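Local coordinates for protein serine protease MT3772 (Mycobacterium tuberculosis H37Rv, PDB 3LT3) that acts as a serine endopeptidase, probably required for resistance to acid and oxidative stress, and is represented here by its protease domain, at residues P15-T20 / V112-P117; V25-L30 / A54-G59. The protein carries 1 engineered substitution. All blocks are in the same frame, centred on the assembly; numbering follows the deposited sequence.

The chain folds as the two antiparallel six-stranded barrels of a chymotrypsin-like protease, and each interaction belongs to a different barrel. In interaction 1 helix 15-20 packs on strand 110-115 of the C-terminal barrel; the chain then runs on into strand 24-29 of the N-terminal barrel, which supplies one half of interaction 2. The two centres lie about 19 Å apart, yet their segments touch: Tyr116 CE2 is 3.3 Å from Lys26 N, and the Tyr116 hydroxyl is hydrogen-bonded to the carbonyl of Val24. Segment 54-59 of interaction 2 includes His55, the predicted proton acceptor, and the side chain of Val56 is about 5 Å from that of the engineered Ala163; interaction 1 is remote from these sites.

Interaction 1 (P15-T20 / V112-P117); sequences PVVAAT and VVLGYP
The flat group that matters where Thr20 meets Leu114 is the peptide carbonyl of Val16, one turn back in the helix: it receives Thr20 OG1 in the carbonyl plane. Thr20 OG1 is 2.7 Å from Val16 O, at a C=O...donor angle of 149°. Chi1 of 49° sets OG1 between the backbone N and carbonyl carbon of Thr20, and the bond back to Val16 fixes that rotation. The two side chains cross at about a right angle, but Leu114 CD1 is modelled so close to OG1 that its exact placement against Thr20 is doubtful. The firmer packing is made by Val16, Val17, Val112 and the CD2 methyl of Leu114. In the chymotrypsin-like fold, strand 110-115 opens the C-terminal barrel, and helix 15-20 lies against it: the axes of 15-20 and 112-115 come within 10.2 Å at their closest, and their N-to-C directions differ by 33°. Val112 and Leu114, two residues apart, both point toward the helix. Val112 splits its branches between two helix residues: CG2 lies 4.3 Å from Val16 CG1, and CG1 lies 4.4 Å from Val17 CG2. The other methyl of Val17, CG1, sits 4.3 Å from Leu114 CD2. Ala124 and Ile168, on the strands flanking 110-115, also touch Leu114.

Interaction 2 (V25-L30 / A54-G59); sequences VKIRSL and AHVVAG
Ile27 lays its CG2 methyl over Val57, reaching CG1 at 3.9 Å. It comes from strand 24-29, the first strand of the N-terminal barrel of this chymotrypsin-like fold, and Val57 from the weakly bonded helix 54-57 that carries His55, the predicted proton acceptor. The two side chains meet at a slant. The same Ile27 CG2 methyl also packs against Val56 CG1 at 4.3 Å, so a single branch of the isoleucine serves two consecutive helix residues. Thr52 and Leu88, from strands 49-53 and 85-89 of the same barrel, touch Ile27 too, while Ala86 touches Val57, tying the helix to the barrel wall. Two residues along the strand from Ile27, Ser29 adds the polar part of this buried contact. Chi1 of 67° brings its hydroxyl to the helix backbone, where OG donates to Val56 O over 2.7 Å. That donor approaches from above the carbonyl plane, 40° out of it, with a C=O...donor angle of 135°.

Interaction 1 (P15-T20 / V112-P117)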
loop_
_atom_site.group_PDB
_atom_site.type_symbol
_atom_site.label_atom_id
_atom_site.label_comp_id
_atom_site.label_asym_id
_atom_site.label_seq_id
_atom_site.Cartn_x
_atom_site.Cartn_y
_atom_site.Cartn_z
ATOM N N PRO A 15 -8.460 -3.765 17.778
ATOM C CA PRO A 15 -7.173 -3.269 18.286
ATOM C C PRO A 15 -6.050 -3.263 17.245
ATOM O O PRO A 15 -5.077 -2.525 17.397
ATOM C CB PRO A 15 -6.841 -4.255 19.404
ATOM C CG PRO A 15 -8.168 -4.692 19.902
ATOM C CD PRO A 15 -9.048 -4.766 18.690
ATOM N N VAL A 16 -6.197 -4.072 16.200
ATOM C CA VAL A 16 -5.223 -4.128 15.111
ATOM C C VAL A 16 -5.073 -2.774 14.399
ATOM O O VAL A 16 -3.994 -2.448 13.902
ATOM C CB VAL A 16 -5.563 -5.269 14.111
ATOM C CG1 VAL A 16 -6.562 -4.818 13.043
ATOM C CG2 VAL A 16 -4.314 -5.792 13.474
ATOM N N VAL A 17 -6.153 -1.994 14.385
ATOM C CA VAL A 17 -6.170 -0.670 13.766
ATOM C C VAL A 17 -5.312 0.320 14.556
ATOM O O VAL A 17 -4.459 0.997 13.983
ATOM C CB VAL A 17 -7.623 -0.130 13.612
ATOM C CG1 VAL A 17 -7.625 1.287 13.042
ATOM C CG2 VAL A 17 -8.451 -1.059 12.731
ATOM N N ALA A 18 -5.537 0.386 15.868
ATOM C CA ALA A 18 -4.792 1.286 16.752
ATOM C C ALA A 18 -3.319 0.898 16.879
ATOM O O ALA A 18 -2.468 1.754 17.122
ATOM C CB ALA A 18 -5.446 1.344 18.126
ATOM N N ALA A 19 -3.029 -0.391 16.707
ATOM C CA ALA A 19 -1.663 -0.911 16.807
ATOM C C ALA A 19 -0.797 -0.515 15.616
ATOM O O ALA A 19 0.419 -0.359 15.744
ATOM C CB ALA A 19 -1.683 -2.428 16.961
ATOM N N THR A 20 -1.433 -0.353 14.461
ATOM C CA THR A 20 -0.719 -0.080 13.219
ATOM C C THR A 20 -0.851 1.382 12.786
ATOM O O THR A 20 -0.018 1.884 12.033
ATOM C CB THR A 20 -1.193 -1.021 12.090
ATOM O OG1 THR A 20 -2.624 -1.013 12.033
ATOM C CG2 THR A 20 -0.733 -2.452 12.355
ATOM N N VAL A 112 -8.081 -5.588 6.912
ATOM C CA VAL A 112 -8.382 -4.161 6.981
ATOM C C VAL A 112 -7.435 -3.366 6.085
ATOM O O VAL A 112 -6.225 -3.607 6.074
ATOM C CB VAL A 112 -8.318 -3.608 8.433
ATOM C CG1 VAL A 112 -9.092 -2.308 8.537
ATOM C CG2 VAL A 112 -8.883 -4.612 9.433
ATOM N N VAL A 113 -8.010 -2.440 5.322
ATOM C CA VAL A 113 -7.247 -1.468 4.549
ATOM C C VAL A 113 -7.083 -0.219 5.409
ATOM O O VAL A 113 -8.070 0.346 5.886
ATOM C CB VAL A 113 -7.967 -1.079 3.232
ATOM C CG1 VAL A 113 -7.174 -0.014 2.470
ATOM C CG2 VAL A 113 -8.201 -2.302 2.358
ATOM N N LEU A 114 -5.838 0.196 5.613
ATOM C CA LEU A 114 -5.552 1.421 6.355
ATOM C C LEU A 114 -5.004 2.482 5.413
ATOM O O LEU A 114 -4.060 2.225 4.667
ATOM C CB LEU A 114 -4.548 1.155 7.480
ATOM C CG LEU A 114 -4.815 0.074 8.531
ATOM C CD1 LEU A 114 -3.765 0.199 9.605
ATOM C CD2 LEU A 114 -6.206 0.182 9.142
ATOM N N GLY A 115 -5.599 3.669 5.444
ATOM C CA GLY A 115 -5.164 4.748 4.572
ATOM C C GLY A 115 -5.837 6.080 4.820
ATOM O O GLY A 115 -6.493 6.280 5.843
ATOM N N TYR A 116 -5.656 6.991 3.869
ATOM C CA TYR A 116 -6.217 8.330 3.948
ATOM C C TYR A 116 -7.020 8.618 2.677
ATOM O O TYR A 116 -6.537 9.315 1.779
ATOM C CB TYR A 116 -5.103 9.369 4.156
ATOM C CG TYR A 116 -4.311 9.177 5.437
ATOM C CD1 TYR A 116 -4.562 9.963 6.561
ATOM C CD2 TYR A 116 -3.314 8.206 5.524
ATOM C CE1 TYR A 116 -3.836 9.787 7.739
ATOM C CE2 TYR A 116 -2.593 8.016 6.695
ATOM C CZ TYR A 116 -2.855 8.808 7.794
ATOM O OH TYR A 116 -2.132 8.615 8.949
ATOM N N PRO A 117 -8.245 8.058 2.587
ATOM C CA PRO A 117 -9.105 8.290 1.427
ATOM C C PRO A 117 -9.392 9.775 1.259
ATOM O O PRO A 117 -9.648 10.470 2.247
ATOM C CB PRO A 117 -10.394 7.542 1.786
ATOM C CG PRO A 117 -9.982 6.524 2.775
ATOM C CD PRO A 117 -8.896 7.176 3.571
#

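Interaction 2 (V25-L30 / A54-G59)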
loop_
_atom_site.group_PDB
_atom_site.type_symbol
_atom_site.label_atom_id
_atom_site.label_comp_id
_atom_site.label_asym_id
_atom_site.label_seq_id
_atom_site.Cartn_x
_atom_site.Cartn_y
_atom_site.Cartn_z
ATOM N N VAL A 25 1.055 6.439 7.313
ATOM C CA VAL A 25 1.237 7.877 7.118
ATOM C C VAL A 25 0.554 8.397 5.852
ATOM O O VAL A 25 0.365 7.660 4.881
ATOM C CB VAL A 25 2.744 8.269 7.109
ATOM C CG1 VAL A 25 3.415 7.878 8.430
ATOM C CG2 VAL A 25 3.479 7.631 5.928
ATOM N N LYS A 26 0.170 9.670 5.889
ATOM C CA LYS A 26 -0.373 10.351 4.724
ATOM C C LYS A 26 0.766 11.000 3.946
ATOM O O LYS A 26 1.706 11.540 4.536
ATOM C CB LYS A 26 -1.406 11.400 5.146
ATOM C CG LYS A 26 -2.142 12.070 3.987
ATOM C CD LYS A 26 -3.408 12.790 4.448
ATOM C CE LYS A 26 -3.099 14.025 5.280
ATOM N NZ LYS A 26 -4.340 14.775 5.640
ATOM N N ILE A 27 0.675 10.940 2.620
ATOM C CA ILE A 27 1.691 11.525 1.750
ATOM C C ILE A 27 1.090 12.569 0.810
ATOM O O ILE A 27 0.094 12.314 0.133
ATOM C CB ILE A 27 2.460 10.430 0.977
ATOM C CG1 ILE A 27 3.396 9.698 1.940
ATOM C CG2 ILE A 27 3.264 11.019 -0.184
ATOM C CD1 ILE A 27 3.464 8.236 1.727
ATOM N N ARG A 28 1.699 13.752 0.809
ATOM C CA ARG A 28 1.363 14.817 -0.122
ATOM C C ARG A 28 2.593 15.161 -0.957
ATOM O O ARG A 28 3.664 15.441 -0.411
ATOM C CB ARG A 28 0.876 16.058 0.632
ATOM C CG ARG A 28 -0.510 15.925 1.237
ATOM C CD ARG A 28 -1.055 17.285 1.654
ATOM N NE ARG A 28 -2.467 17.214 2.024
ATOM C CZ ARG A 28 -2.923 17.139 3.272
ATOM N NH1 ARG A 28 -2.085 17.128 4.303
ATOM N NH2 ARG A 28 -4.230 17.077 3.493
ATOM N N SER A 29 2.441 15.129 -2.278
ATOM C CA SER A 29 3.540 15.462 -3.182
ATOM C C SER A 29 3.141 16.503 -4.225
ATOM O O SER A 29 1.986 16.554 -4.658
ATOM C CB SER A 29 4.093 14.206 -3.863
ATOM O OG SER A 29 3.139 13.636 -4.742
ATOM N N LEU A 30 4.110 17.325 -4.619
ATOM C CA LEU A 30 3.898 18.370 -5.614
ATOM C C LEU A 30 4.765 18.137 -6.848
ATOM O O LEU A 30 4.250 17.930 -7.948
ATOM C CB LEU A 30 4.193 19.749 -5.018
ATOM C CG LEU A 30 3.217 20.300 -3.973
ATOM C CD1 LEU A 30 3.917 21.303 -3.070
ATOM C CD2 LEU A 30 1.989 20.926 -4.627
ATOM N N ALA A 54 4.432 4.422 -6.061
ATOM C CA ALA A 54 5.372 5.113 -6.947
ATOM C C ALA A 54 4.717 6.175 -7.829
ATOM O O ALA A 54 5.336 7.194 -8.134
ATOM C CB ALA A 54 6.133 4.112 -7.802
ATOM N N HIS A 55 3.472 5.935 -8.231
ATOM C CA HIS A 55 2.740 6.864 -9.096
ATOM C C HIS A 55 2.358 8.169 -8.391
ATOM O O HIS A 55 2.230 9.207 -9.036
ATOM C CB HIS A 55 1.502 6.191 -9.695
ATOM C CG HIS A 55 1.804 4.931 -10.445
ATOM N ND1 HIS A 55 2.338 4.934 -11.716
ATOM C CD2 HIS A 55 1.659 3.631 -10.099
ATOM C CE1 HIS A 55 2.505 3.688 -12.122
ATOM N NE2 HIS A 55 2.101 2.877 -11.160
ATOM N N VAL A 56 2.183 8.104 -7.073
ATOM C CA VAL A 56 1.867 9.282 -6.257
ATOM C C VAL A 56 3.048 10.259 -6.196
ATOM O O VAL A 56 2.867 11.470 -6.338
ATOM C CB VAL A 56 1.429 8.882 -4.817
ATOM C CG1 VAL A 56 1.258 10.112 -3.928
ATOM C CG2 VAL A 56 0.138 8.072 -4.851
ATOM N N VAL A 57 4.252 9.720 -6.005
ATOM C CA VAL A 57 5.456 10.537 -5.801
ATOM C C VAL A 57 6.352 10.649 -7.044
ATOM O O VAL A 57 7.449 11.212 -6.974
ATOM C CB VAL A 57 6.297 10.027 -4.590
ATOM C CG1 VAL A 57 5.498 10.128 -3.295
ATOM C CG2 VAL A 57 6.784 8.596 -4.817
ATOM N N ALA A 58 5.872 10.124 -8.172
ATOM C CA ALA A 58 6.640 10.061 -9.421
ATOM C C ALA A 58 7.238 11.403 -9.841
ATOM O O ALA A 58 6.522 12.309 -10.275
ATOM C CB ALA A 58 5.779 9.484 -10.546
ATOM N N GLY A 59 8.558 11.514 -9.694
ATOM C CA GLY A 59 9.307 12.703 -10.104
ATOM C C GLY A 59 9.027 13.950 -9.285
ATOM O O GLY A 59 9.123 15.069 -9.798
#